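Local structure of acyl-coenzyme A oxidase acox-1.2 (Caenorhabditis elegans, 5K3J) at residues A[173-178]-A[253-258]; A[198-203]-A[216-221]; A[165-170]-A[270-275]; A[192-197]-A[245-250]; A[119-124]-A[262-267]. The protein catalyses the FAD-dependent desaturation of ascaroside-CoA side chains in the first step of peroxisomal beta-oxidation of pheromone precursors, using molecular oxygen and releasing hydrogen peroxide. All blocks are in the same frame, centred on the assembly; numbering follows the deposited sequence.

How the contacts relate
Contacts 1, 2 and 3 all reach one mixed sheet: 173-177 lies beside 164-168, which in turn lies beside 197-205. Contact 2 is fully buried and relies on backbone bonds and hydrocarbon. Contact 1 is partly buried; its L176 and V258 pack inward onto V218 and M217, whereas R257 on its other face forms a salt bridge. Contact 3, farther from the centre of the chain, rests one tyrosine on a turn. Contact 4 is also buried, yet polar, with a carboxylate binding a loop near the second subunit. Contact 5, partly buried, brings helix 112-125 against 262-267 and mixes leucine packing with a histidine-to-carbonyl bond; its L264 and T121 touch L199 of contact 2.

Contact 1 of 5, residues A[173-178]-A[253-258]; sequences EFVLHT and LNNLRV
F174 and L176 pair with V258 and L256 across two antiparallel strands, 173-177 and 256-259, in the beta domain of the acyl-CoA oxidase fold. The main chain does most of the work. F174 N donates to V258 O at 2.8 Å and V258 N answers to F174 O; L176 and L256 exchange a second such pair of bonds, and V175 with R257 forms the non-hydrogen-bonded pair between them. Toward the end of the strand side chains join the backbone: T178 N donates to L253 O at 2.7 Å, while T178 OG1 accepts from L253 N at 2.9 Å. H177 ND1 likewise accepts from N255 N at 3.0 Å, from slightly outside the ring plane.

R257, on the same face as V175, meets a charge: E173 OE1 forms a salt bridge with R257 NH1 at 3.3 Å, using its anti side, and is also hydrogen-bonded by S171; R257 NH1 has a second carboxylate partner in D168. With an alanine in place of E173, R257 would probably lose one of its two carboxylate mates and S171 one acceptor.

Apolar contacts fill the other face, where branched residues suit a sheet covering a core. L176 CD2 meets V258 CG2 at 4.1 Å, the two side chains at about a right angle, and L253 CD1 approaches L176 CB.

Flat groups are covered too. The N255 amide stacks on the H177 ring, planes 16° apart. R257, extended from CG to NE, runs over its cross-strand partner, with V175 CG2 3.6 Å above the guanidinium plane, over its centre.

Contact 2 of 5, residues A[198-203]-A[216-221]; sequences ALVVAE and FMVQLR
L199 and M217 face each other across the beta hairpin of strands 197-205 and 210-219, their side chains slanting over one another. M217 starts with CG anti to the backbone N (chi1 178°) and then bends at chi2 and chi3, and this curl carries its CE back to L199 CD2, 3.8 Å away. A flexible methionine suits the place because its chain can curl back to L199; F118 of helix 112-125 packs on both.

V200 and V218 lie on the other face, and each offers the same branch: CG2 meets CG2 at 3.7 Å. One step along that face, the small A198 admits L220, whose CD1 comes within 3.5 Å of A198 CB. F216 turns the edge of its ring to the opposite strand, with the carbonyl oxygens of V200 and A202 near its plane and A202 CB 4.1 Å from CE1; F174 meets it edge-to-face.

The hydrogen-bonded pairs A198 with V218 and V200 with F216 supply four backbone bonds, A198 N to V218 O being 2.8 Å. Every touching residue is buried, and the side chains meeting across the strands are hydrocarbon or thioether. Polarity is thus confined to the main chain, whose bonds answer one another, while the side chains meet by van der Waals contact.

Contact 3 of 5, residues A[165-170]-A[270-275]; sequences AVYDIA and VEADGT
Y167 donates its phenol OH to A272 O in an unusual way: the donor stands above the carbonyl plane, and the C=O...OH angle is only 101°, so the oxygen is not met on a lone pair. The acceptor belongs to a type I turn, E271 to G274, followed by a G1 beta bulge, which closes the small hairpin of strands 269-270 and 276-277. Its marks are the bonds G274 N to E271 O and E271 N to T275 O. G274 takes backbone angles that would jam a CB against the preceding carbonyl, hence glycine. D273, though poorly ordered, closes an Asx turn, its OD1 accepting from T275 N at 3.0 Å.

With CG anti to the backbone N (chi1 -170°), Y167 reaches from strand 164-168 to the turn, and Y167 OH lies 3.1 Å from A272 O. A phenylalanine in place of Y167 would probably leave that carbonyl without this donor and the turn less firmly tied to the sheet. I169 adds hydrocarbon at the turn, its CG2 against A272 O and its CD1 against D273 O.

The ring of Y167 is covered on both sides. The backbone N of I169 lies over the rim of one face. Over the opposite face V270 CG1 makes a CH-pi contact, 4.3 Å from the centroid of the Y167 ring and 15° off its normal.

Contact 4 of 5, residues A[192-197]-A[245-250]; sequences GKSCNY and AADNGY
D247 is the first residue of 245-250 to meet 192-197, and its carboxylate carries the contact. CG sits between the backbone N and the carbonyl carbon (chi1 58°), a turn that points both oxygens at the loop. D247 OD2 accepts from K193 N at 2.7 Å, the donor standing above the carboxylate plane, and a weak bond from S194 N joins it. D247 OD1 is met on its syn side by S194 OG at 2.7 Å. An aspartate suits the site because its short arm can use two oxygens on adjacent residues. K193 CB passes D247 OD2 at 3.4 Å, the side chains crossing at a slant, but K193 NZ bonds the backbone O of A642 of the second subunit, and L639 of that subunit touches both K193 and D247.

G249 comes up against G192, CA atoms 3.6 Å apart, a closeness that suits two residues without side chains.

G189, which binds an FAD shared between the two subunits, is about 6 Å from the side chain of D247. The buried carboxylate is gripped by two backbone N-H groups, one weakly, and a hydroxyl; these donors tie the loop to the start of strand 248-253 and would probably favour the anionic form.

Contact 5 of 5, residues A[119-124]-A[262-267]; sequences IPTLQS and NLLMRH
H267 turns the edge of its ring to the carbonyl of S124, and R266 lays one face of its guanidinium toward the carbonyl of Q123. The ring bond is short, H267 NE2 donating to S124 O at 2.7 Å. Seen from the acceptor it runs nearly along the C=O axis (169°), but the oxygen lies 30° out of the ring plane. A histidine fits because its N-H can reach a carbonyl in the last turn of helix 112-125. For R266 the approach is looser: Q123 O is 4.4 Å from R266 NE. The chain of R266 bends at chi3 as its CD passes S124 O at 4.0 Å, and its charge is paired beyond the contact in a salt bridge with D371.

Within the helix, S124 OG turns back to P120 O at 3.0 Å, in the carbonyl plane and on a lone pair. P120 has no N-H to give to the preceding turn, and the helix kinks there.

L264 supplies the apolar half, forking over the helix. Its CD1 meets T121 CG2 at 4.0 Å, the side chains at about a right angle, while its CD2 reaches L122 CD2 at 4.3 Å. T121 OG1 is bonded to L117 O in the helix, and its CG2 is the branch that meets L264.

Around this joint, F215 of strand 210-219 touches both T121 and L264, and M217 of that strand packs on L122. Helix 128-139 adds Q130, which bonds L263 O and M265 N, whereas H267 rests on I284, a substrate-binding residue, so 262-267 is wedged between two helices and the sheet.

Contact 1 of 5, residues A[173-178]-A[253-258]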
# COMPACT_ATOMS: atom_id res chain seq x y z
N GLU A 173 28.02 37.22 -11.67
CA GLU A 173 27.80 35.86 -11.20
C GLU A 173 26.58 35.78 -10.29
O GLU A 173 26.21 36.76 -9.65
CB GLU A 173 29.03 35.35 -10.44
CG GLU A 173 30.31 35.26 -11.26
CD GLU A 173 31.51 34.92 -10.40
OE1 GLU A 173 31.73 35.62 -9.39
OE2 GLU A 173 32.23 33.96 -10.73
N PHE A 174 25.97 34.61 -10.24
CA PHE A 174 24.94 34.35 -9.25
C PHE A 174 25.57 33.68 -8.04
O PHE A 174 26.30 32.70 -8.18
CB PHE A 174 23.83 33.47 -9.81
CG PHE A 174 22.94 34.18 -10.78
CD1 PHE A 174 21.89 34.96 -10.33
CD2 PHE A 174 23.14 34.05 -12.14
CE1 PHE A 174 21.06 35.61 -11.23
CE2 PHE A 174 22.32 34.70 -13.04
CZ PHE A 174 21.28 35.48 -12.58
N VAL A 175 25.31 34.21 -6.86
CA VAL A 175 25.73 33.54 -5.64
C VAL A 175 24.56 32.67 -5.15
O VAL A 175 23.49 33.18 -4.82
CB VAL A 175 26.15 34.55 -4.55
CG1 VAL A 175 26.53 33.83 -3.28
CG2 VAL A 175 27.32 35.39 -5.05
N LEU A 176 24.78 31.36 -5.13
CA LEU A 176 23.74 30.41 -4.74
C LEU A 176 23.99 29.94 -3.32
O LEU A 176 25.05 29.39 -3.04
CB LEU A 176 23.70 29.22 -5.71
CG LEU A 176 22.91 29.31 -7.01
CD1 LEU A 176 23.04 30.68 -7.65
CD2 LEU A 176 23.41 28.24 -7.96
N HIS A 177 23.03 30.15 -2.43
CA HIS A 177 23.25 29.82 -1.03
C HIS A 177 22.16 28.96 -0.39
O HIS A 177 20.96 29.16 -0.61
CB HIS A 177 23.42 31.09 -0.20
CG HIS A 177 24.05 30.85 1.13
ND1 HIS A 177 25.23 30.16 1.27
CD2 HIS A 177 23.65 31.18 2.38
CE1 HIS A 177 25.54 30.08 2.55
NE2 HIS A 177 24.59 30.69 3.25
N THR A 178 22.61 27.99 0.41
CA THR A 178 21.74 27.23 1.29
C THR A 178 21.94 27.74 2.73
O THR A 178 22.86 27.31 3.42
CB THR A 178 22.04 25.73 1.22
OG1 THR A 178 21.97 25.29 -0.14
CG2 THR A 178 21.05 24.94 2.05
N LEU A 253 24.70 24.27 -0.51
CA LEU A 253 25.48 25.25 -1.24
C LEU A 253 25.93 26.39 -0.34
O LEU A 253 25.11 27.01 0.34
CB LEU A 253 24.68 25.79 -2.43
CG LEU A 253 24.38 24.78 -3.54
CD1 LEU A 253 23.25 25.26 -4.44
CD2 LEU A 253 25.63 24.49 -4.35
N ASN A 254 27.24 26.65 -0.31
CA ASN A 254 27.80 27.73 0.50
C ASN A 254 28.36 28.86 -0.36
O ASN A 254 29.53 28.85 -0.72
CB ASN A 254 28.90 27.18 1.41
CG ASN A 254 29.57 28.25 2.25
OD1 ASN A 254 29.03 29.35 2.43
ND2 ASN A 254 30.75 27.94 2.78
N ASN A 255 27.50 29.83 -0.67
CA ASN A 255 27.84 30.96 -1.53
C ASN A 255 28.53 30.51 -2.81
O ASN A 255 29.56 31.06 -3.20
CB ASN A 255 28.71 31.96 -0.77
CG ASN A 255 28.00 32.58 0.42
OD1 ASN A 255 27.13 33.44 0.26
ND2 ASN A 255 28.36 32.13 1.62
N LEU A 256 27.96 29.50 -3.46
CA LEU A 256 28.49 28.93 -4.69
C LEU A 256 28.28 29.90 -5.85
O LEU A 256 27.16 30.35 -6.09
CB LEU A 256 27.82 27.58 -4.96
CG LEU A 256 28.41 26.56 -5.93
CD1 LEU A 256 28.18 26.95 -7.38
CD2 LEU A 256 29.89 26.37 -5.66
N ARG A 257 29.36 30.22 -6.56
CA ARG A 257 29.28 31.19 -7.64
C ARG A 257 29.25 30.53 -9.01
O ARG A 257 30.13 29.75 -9.36
CB ARG A 257 30.44 32.18 -7.57
CG ARG A 257 30.30 33.21 -6.46
CD ARG A 257 31.48 34.17 -6.43
NE ARG A 257 31.37 35.13 -5.33
CZ ARG A 257 30.86 36.35 -5.45
NH1 ARG A 257 30.40 36.77 -6.63
NH2 ARG A 257 30.80 37.15 -4.40
N VAL A 258 28.21 30.86 -9.78
CA VAL A 258 28.09 30.41 -11.15
C VAL A 258 27.89 31.62 -12.06
O VAL A 258 27.30 32.62 -11.65
CB VAL A 258 26.92 29.42 -11.34
CG1 VAL A 258 27.20 28.12 -10.60
CG2 VAL A 258 25.60 30.03 -10.88

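Contact 2 of 5, residues A[198-203]-A[216-221]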
# COMPACT_ATOMS: atom_id res chain seq x y z
N ALA A 198 23.66 19.56 -11.77
CA ALA A 198 22.30 19.66 -11.24
C ALA A 198 21.62 20.95 -11.69
O ALA A 198 22.24 22.01 -11.70
CB ALA A 198 22.32 19.57 -9.73
N LEU A 199 20.35 20.85 -12.05
CA LEU A 199 19.55 22.03 -12.32
C LEU A 199 18.89 22.46 -11.02
O LEU A 199 17.89 21.88 -10.61
CB LEU A 199 18.52 21.77 -13.41
CG LEU A 199 19.06 21.87 -14.84
CD1 LEU A 199 18.11 21.24 -15.85
CD2 LEU A 199 19.31 23.32 -15.18
N VAL A 200 19.49 23.45 -10.36
CA VAL A 200 19.06 23.87 -9.03
C VAL A 200 18.06 25.02 -9.06
O VAL A 200 18.35 26.10 -9.58
CB VAL A 200 20.26 24.29 -8.18
CG1 VAL A 200 19.80 24.82 -6.83
CG2 VAL A 200 21.20 23.12 -8.00
N VAL A 201 16.89 24.77 -8.48
CA VAL A 201 15.84 25.78 -8.41
C VAL A 201 16.05 26.69 -7.21
O VAL A 201 16.10 26.22 -6.07
CB VAL A 201 14.44 25.13 -8.31
CG1 VAL A 201 13.37 26.20 -8.23
CG2 VAL A 201 14.20 24.20 -9.50
N ALA A 202 16.17 27.98 -7.46
CA ALA A 202 16.44 28.94 -6.39
C ALA A 202 15.66 30.24 -6.57
O ALA A 202 15.30 30.61 -7.68
CB ALA A 202 17.93 29.23 -6.31
N GLU A 203 15.41 30.92 -5.46
CA GLU A 203 14.74 32.21 -5.48
C GLU A 203 15.67 33.27 -6.06
O GLU A 203 16.78 33.46 -5.58
CB GLU A 203 14.29 32.59 -4.08
CG GLU A 203 13.49 33.87 -4.00
CD GLU A 203 12.09 33.72 -4.57
OE1 GLU A 203 11.55 32.59 -4.53
OE2 GLU A 203 11.53 34.73 -5.05
N PHE A 216 18.98 27.23 -12.41
CA PHE A 216 20.41 27.50 -12.52
C PHE A 216 21.18 26.20 -12.70
O PHE A 216 21.09 25.29 -11.87
CB PHE A 216 20.93 28.25 -11.28
CG PHE A 216 20.21 29.53 -11.00
CD1 PHE A 216 19.00 29.52 -10.34
CD2 PHE A 216 20.76 30.74 -11.39
CE1 PHE A 216 18.34 30.69 -10.09
CE2 PHE A 216 20.10 31.92 -11.13
CZ PHE A 216 18.88 31.89 -10.48
N MET A 217 21.93 26.11 -13.79
CA MET A 217 22.84 24.99 -13.99
C MET A 217 23.98 25.08 -12.99
O MET A 217 24.64 26.11 -12.87
CB MET A 217 23.39 24.98 -15.42
CG MET A 217 24.39 23.88 -15.69
SD MET A 217 23.69 22.23 -15.51
CE MET A 217 22.53 22.23 -16.88
N VAL A 218 24.20 23.99 -12.26
CA VAL A 218 25.29 23.94 -11.30
C VAL A 218 26.11 22.68 -11.50
O VAL A 218 25.57 21.58 -11.48
CB VAL A 218 24.77 23.98 -9.85
CG1 VAL A 218 25.93 24.06 -8.87
CG2 VAL A 218 23.82 25.14 -9.67
N GLN A 219 27.42 22.84 -11.71
CA GLN A 219 28.32 21.70 -11.67
C GLN A 219 28.60 21.38 -10.21
O GLN A 219 28.93 22.27 -9.43
CB GLN A 219 29.63 21.97 -12.42
CG GLN A 219 30.59 20.79 -12.38
CD GLN A 219 31.85 21.01 -13.19
OE1 GLN A 219 32.13 22.13 -13.63
NE2 GLN A 219 32.62 19.94 -13.40
N LEU A 220 28.45 20.11 -9.83
CA LEU A 220 28.58 19.72 -8.43
C LEU A 220 29.87 18.97 -8.19
O LEU A 220 30.55 19.17 -7.18
CB LEU A 220 27.39 18.86 -8.01
CG LEU A 220 26.03 19.55 -8.08
CD1 LEU A 220 24.96 18.60 -7.61
CD2 LEU A 220 26.03 20.81 -7.25
N ARG A 221 30.22 18.10 -9.13
CA ARG A 221 31.41 17.27 -8.99
C ARG A 221 32.35 17.45 -10.17
O ARG A 221 31.92 17.70 -11.30
CB ARG A 221 31.01 15.80 -8.85
CG ARG A 221 30.19 15.48 -7.61
CD ARG A 221 29.61 14.09 -7.71
NE ARG A 221 28.89 13.69 -6.51
CZ ARG A 221 29.44 13.02 -5.50
NH1 ARG A 221 30.72 12.68 -5.55
NH2 ARG A 221 28.71 12.69 -4.45

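Contact 3 of 5, residues A[165-170]-A[270-275]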
# COMPACT_ATOMS: atom_id res chain seq x y z
N ALA A 165 19.36 32.91 -4.88
CA ALA A 165 20.21 33.15 -6.03
C ALA A 165 20.42 34.65 -6.18
O ALA A 165 19.57 35.36 -6.73
CB ALA A 165 19.61 32.57 -7.28
N VAL A 166 21.55 35.13 -5.66
CA VAL A 166 21.86 36.55 -5.63
C VAL A 166 22.81 36.96 -6.74
O VAL A 166 23.90 36.40 -6.87
CB VAL A 166 22.48 36.95 -4.27
CG1 VAL A 166 23.19 38.30 -4.38
CG2 VAL A 166 21.41 36.98 -3.18
N TYR A 167 22.40 37.93 -7.54
CA TYR A 167 23.25 38.40 -8.62
C TYR A 167 24.21 39.49 -8.14
O TYR A 167 23.81 40.49 -7.56
CB TYR A 167 22.40 38.92 -9.78
CG TYR A 167 23.21 39.21 -11.02
CD1 TYR A 167 24.10 38.27 -11.52
CD2 TYR A 167 23.09 40.41 -11.70
CE1 TYR A 167 24.85 38.52 -12.65
CE2 TYR A 167 23.83 40.67 -12.83
CZ TYR A 167 24.71 39.72 -13.30
OH TYR A 167 25.46 39.98 -14.43
N ASP A 168 25.50 39.25 -8.39
CA ASP A 168 26.53 40.24 -8.10
C ASP A 168 27.05 40.80 -9.42
O ASP A 168 27.84 40.16 -10.11
CB ASP A 168 27.66 39.61 -7.28
CG ASP A 168 28.90 40.47 -7.22
OD1 ASP A 168 28.77 41.69 -7.00
OD2 ASP A 168 30.00 39.92 -7.41
N ILE A 169 26.59 42.00 -9.75
CA ILE A 169 26.87 42.61 -11.05
C ILE A 169 28.37 42.78 -11.30
O ILE A 169 28.83 42.73 -12.44
CB ILE A 169 26.17 43.98 -11.18
CG1 ILE A 169 24.68 43.85 -10.86
CG2 ILE A 169 26.35 44.56 -12.57
CD1 ILE A 169 23.90 45.13 -11.06
N ALA A 170 29.13 42.95 -10.22
CA ALA A 170 30.57 43.20 -10.28
C ALA A 170 31.30 42.18 -11.14
O ALA A 170 31.99 42.54 -12.10
CB ALA A 170 31.16 43.23 -8.88
N VAL A 270 18.33 37.71 -17.53
CA VAL A 270 19.02 38.63 -16.64
C VAL A 270 20.25 39.17 -17.37
O VAL A 270 21.18 38.41 -17.66
CB VAL A 270 19.45 37.98 -15.31
CG1 VAL A 270 20.48 38.84 -14.61
CG2 VAL A 270 18.24 37.73 -14.42
N GLU A 271 20.25 40.46 -17.68
CA GLU A 271 21.36 41.06 -18.41
C GLU A 271 22.53 41.35 -17.48
O GLU A 271 22.35 41.42 -16.26
CB GLU A 271 20.91 42.35 -19.11
CG GLU A 271 19.69 42.19 -20.00
CD GLU A 271 20.04 41.80 -21.42
OE1 GLU A 271 19.49 42.43 -22.36
OE2 GLU A 271 20.86 40.88 -21.61
N ALA A 272 23.71 41.54 -18.06
CA ALA A 272 24.94 41.77 -17.30
C ALA A 272 24.83 42.94 -16.32
O ALA A 272 25.52 42.98 -15.31
CB ALA A 272 26.11 41.98 -18.24
N ASP A 273 23.96 43.90 -16.64
CA ASP A 273 23.75 45.05 -15.77
C ASP A 273 22.69 44.78 -14.70
O ASP A 273 22.40 45.65 -13.88
CB ASP A 273 23.35 46.28 -16.59
CG ASP A 273 22.16 46.03 -17.49
OD1 ASP A 273 21.51 44.98 -17.36
OD2 ASP A 273 21.88 46.89 -18.36
N GLY A 274 22.11 43.59 -14.73
CA GLY A 274 21.11 43.21 -13.75
C GLY A 274 19.68 43.42 -14.20
O GLY A 274 18.75 43.15 -13.45
N THR A 275 19.51 43.92 -15.43
CA THR A 275 18.17 44.10 -15.99
C THR A 275 17.46 42.77 -16.12
O THR A 275 17.93 41.86 -16.80
CB THR A 275 18.22 44.78 -17.38
OG1 THR A 275 18.68 46.13 -17.24
CG2 THR A 275 16.85 44.79 -18.03

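Contact 4 of 5, residues A[192-197]-A[245-250]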
# COMPACT_ATOMS: atom_id res chain seq x y z
N GLY A 192 22.54 12.91 -4.71
CA GLY A 192 23.51 12.51 -3.70
C GLY A 192 24.80 11.90 -4.21
O GLY A 192 25.88 12.27 -3.74
N LYS A 193 24.72 10.96 -5.15
CA LYS A 193 25.88 10.15 -5.49
C LYS A 193 26.24 10.08 -6.98
O LYS A 193 27.41 9.90 -7.32
CB LYS A 193 25.68 8.73 -4.97
CG LYS A 193 25.65 8.64 -3.45
CD LYS A 193 26.88 9.31 -2.86
CE LYS A 193 26.95 9.12 -1.36
NZ LYS A 193 28.21 9.66 -0.79
N SER A 194 25.25 10.23 -7.86
CA SER A 194 25.46 9.94 -9.27
C SER A 194 25.81 11.16 -10.12
O SER A 194 26.83 11.17 -10.80
CB SER A 194 24.23 9.25 -9.85
OG SER A 194 24.09 7.95 -9.31
N CYS A 195 24.96 12.19 -10.07
CA CYS A 195 25.13 13.34 -10.95
C CYS A 195 26.37 14.15 -10.60
O CYS A 195 26.84 14.14 -9.46
CB CYS A 195 23.89 14.24 -10.88
SG CYS A 195 23.86 15.36 -9.47
N ASN A 196 26.91 14.82 -11.61
CA ASN A 196 27.94 15.83 -11.37
C ASN A 196 27.43 17.20 -11.80
O ASN A 196 28.07 18.22 -11.52
CB ASN A 196 29.25 15.49 -12.09
CG ASN A 196 29.03 14.98 -13.50
OD1 ASN A 196 27.94 15.10 -14.06
ND2 ASN A 196 30.08 14.41 -14.07
N TYR A 197 26.28 17.21 -12.46
CA TYR A 197 25.57 18.45 -12.76
C TYR A 197 24.16 18.40 -12.19
O TYR A 197 23.54 17.35 -12.14
CB TYR A 197 25.53 18.70 -14.26
CG TYR A 197 26.82 19.23 -14.83
CD1 TYR A 197 27.90 18.39 -15.07
CD2 TYR A 197 26.97 20.58 -15.14
CE1 TYR A 197 29.08 18.86 -15.59
CE2 TYR A 197 28.16 21.07 -15.66
CZ TYR A 197 29.21 20.20 -15.89
OH TYR A 197 30.39 20.66 -16.41
N ALA A 245 17.41 1.44 -5.61
CA ALA A 245 18.58 1.26 -6.45
C ALA A 245 19.03 2.63 -6.93
O ALA A 245 20.14 2.80 -7.44
CB ALA A 245 18.28 0.34 -7.62
N ALA A 246 18.16 3.61 -6.74
CA ALA A 246 18.48 5.00 -7.04
C ALA A 246 19.05 5.70 -5.81
O ALA A 246 18.80 5.29 -4.68
CB ALA A 246 17.24 5.73 -7.53
N ASP A 247 19.84 6.74 -6.04
CA ASP A 247 20.31 7.56 -4.93
C ASP A 247 19.61 8.91 -4.98
O ASP A 247 19.88 9.75 -5.83
CB ASP A 247 21.84 7.72 -4.97
CG ASP A 247 22.34 8.35 -6.26
OD1 ASP A 247 22.37 7.65 -7.29
OD2 ASP A 247 22.69 9.55 -6.24
N ASN A 248 18.66 9.09 -4.07
CA ASN A 248 18.04 10.39 -3.91
C ASN A 248 18.82 11.15 -2.85
O ASN A 248 19.04 10.65 -1.75
CB ASN A 248 16.57 10.24 -3.54
CG ASN A 248 15.79 9.46 -4.59
OD1 ASN A 248 15.87 8.23 -4.64
ND2 ASN A 248 15.06 10.17 -5.43
N GLY A 249 19.26 12.36 -3.18
CA GLY A 249 20.22 13.04 -2.34
C GLY A 249 19.82 14.39 -1.79
O GLY A 249 18.72 14.89 -2.04
N TYR A 250 20.72 14.98 -1.01
CA TYR A 250 20.54 16.34 -0.54
C TYR A 250 21.69 17.21 -1.03
O TYR A 250 22.77 16.70 -1.34
CB TYR A 250 20.43 16.39 0.99
CG TYR A 250 21.63 15.88 1.75
CD1 TYR A 250 22.71 16.72 2.03
CD2 TYR A 250 21.69 14.57 2.19
CE1 TYR A 250 23.81 16.26 2.73
CE2 TYR A 250 22.79 14.10 2.89
CZ TYR A 250 23.84 14.94 3.15
OH TYR A 250 24.93 14.46 3.85

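Contact 5 of 5, residues A[119-124]-A[262-267]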
# COMPACT_ATOMS: atom_id res chain seq x y z
N ILE A 119 17.07 16.53 -18.77
CA ILE A 119 17.04 16.75 -20.21
C ILE A 119 15.77 17.50 -20.67
O ILE A 119 15.87 18.44 -21.46
CB ILE A 119 17.19 15.42 -20.99
CG1 ILE A 119 18.62 14.89 -20.90
CG2 ILE A 119 16.79 15.59 -22.44
CD1 ILE A 119 18.87 13.69 -21.78
N PRO A 120 14.58 17.08 -20.19
CA PRO A 120 13.39 17.83 -20.62
C PRO A 120 13.34 19.28 -20.16
O PRO A 120 12.64 20.07 -20.79
CB PRO A 120 12.24 17.02 -20.01
CG PRO A 120 12.77 15.66 -19.88
CD PRO A 120 14.21 15.84 -19.50
N THR A 121 14.03 19.63 -19.08
CA THR A 121 14.04 21.01 -18.60
C THR A 121 14.98 21.86 -19.45
O THR A 121 14.69 23.02 -19.74
CB THR A 121 14.45 21.10 -17.11
OG1 THR A 121 13.38 20.64 -16.28
CG2 THR A 121 14.78 22.54 -16.71
N LEU A 122 16.10 21.27 -19.86
CA LEU A 122 17.02 21.96 -20.75
C LEU A 122 16.34 22.25 -22.08
O LEU A 122 16.53 23.31 -22.68
CB LEU A 122 18.29 21.13 -20.98
CG LEU A 122 19.29 21.07 -19.83
CD1 LEU A 122 20.37 20.04 -20.13
CD2 LEU A 122 19.90 22.43 -19.56
N GLN A 123 15.53 21.29 -22.53
CA GLN A 123 14.81 21.42 -23.79
C GLN A 123 13.80 22.57 -23.76
O GLN A 123 13.65 23.30 -24.73
CB GLN A 123 14.08 20.12 -24.12
CG GLN A 123 15.02 18.99 -24.52
CD GLN A 123 14.30 17.66 -24.65
OE1 GLN A 123 13.42 17.33 -23.85
NE2 GLN A 123 14.67 16.89 -25.66
N SER A 124 13.13 22.73 -22.62
CA SER A 124 12.03 23.68 -22.52
C SER A 124 12.43 25.02 -21.90
O SER A 124 11.68 25.99 -21.99
CB SER A 124 10.88 23.07 -21.71
OG SER A 124 11.31 22.70 -20.41
N ASN A 262 24.70 30.67 -16.43
CA ASN A 262 24.34 29.36 -15.89
C ASN A 262 22.89 29.41 -15.43
O ASN A 262 22.30 28.40 -15.05
CB ASN A 262 25.27 28.95 -14.76
CG ASN A 262 26.56 28.33 -15.27
OD1 ASN A 262 27.07 28.73 -16.32
ND2 ASN A 262 27.08 27.35 -14.55
N LEU A 263 22.33 30.62 -15.49
CA LEU A 263 20.89 30.81 -15.36
C LEU A 263 20.22 30.41 -16.67
O LEU A 263 20.53 30.97 -17.73
CB LEU A 263 20.55 32.26 -15.02
CG LEU A 263 19.07 32.65 -15.14
CD1 LEU A 263 18.21 31.90 -14.15
CD2 LEU A 263 18.89 34.15 -14.98
N LEU A 264 19.32 29.44 -16.59
CA LEU A 264 18.60 29.01 -17.78
C LEU A 264 17.75 30.13 -18.33
O LEU A 264 16.72 30.50 -17.76
CB LEU A 264 17.71 27.80 -17.47
CG LEU A 264 18.41 26.47 -17.21
CD1 LEU A 264 17.47 25.31 -17.55
CD2 LEU A 264 19.74 26.37 -17.97
N MET A 265 18.20 30.69 -19.44
CA MET A 265 17.45 31.71 -20.14
C MET A 265 16.90 31.14 -21.44
O MET A 265 17.40 30.13 -21.95
CB MET A 265 18.33 32.94 -20.40
CG MET A 265 18.78 33.61 -19.11
SD MET A 265 19.90 35.01 -19.32
CE MET A 265 21.48 34.26 -18.92
N ARG A 266 15.91 31.86 -21.98
CA ARG A 266 14.85 31.39 -22.88
C ARG A 266 13.60 31.63 -22.04
O ARG A 266 13.54 31.18 -20.90
CB ARG A 266 14.95 29.91 -23.29
CG ARG A 266 14.05 29.54 -24.47
CD ARG A 266 13.90 28.03 -24.60
NE ARG A 266 14.34 27.53 -25.90
CZ ARG A 266 13.53 27.29 -26.93
NH1 ARG A 266 14.03 26.84 -28.07
NH2 ARG A 266 12.22 27.50 -26.82
N HIS A 267 12.64 32.34 -22.62
CA HIS A 267 11.47 32.89 -21.92
C HIS A 267 11.86 34.09 -21.05
O HIS A 267 11.25 35.15 -21.16
CB HIS A 267 10.77 31.83 -21.05
CG HIS A 267 10.66 30.49 -21.70
ND1 HIS A 267 10.64 30.32 -23.07
CD2 HIS A 267 10.58 29.25 -21.17
CE1 HIS A 267 10.55 29.03 -23.35
NE2 HIS A 267 10.51 28.36 -22.22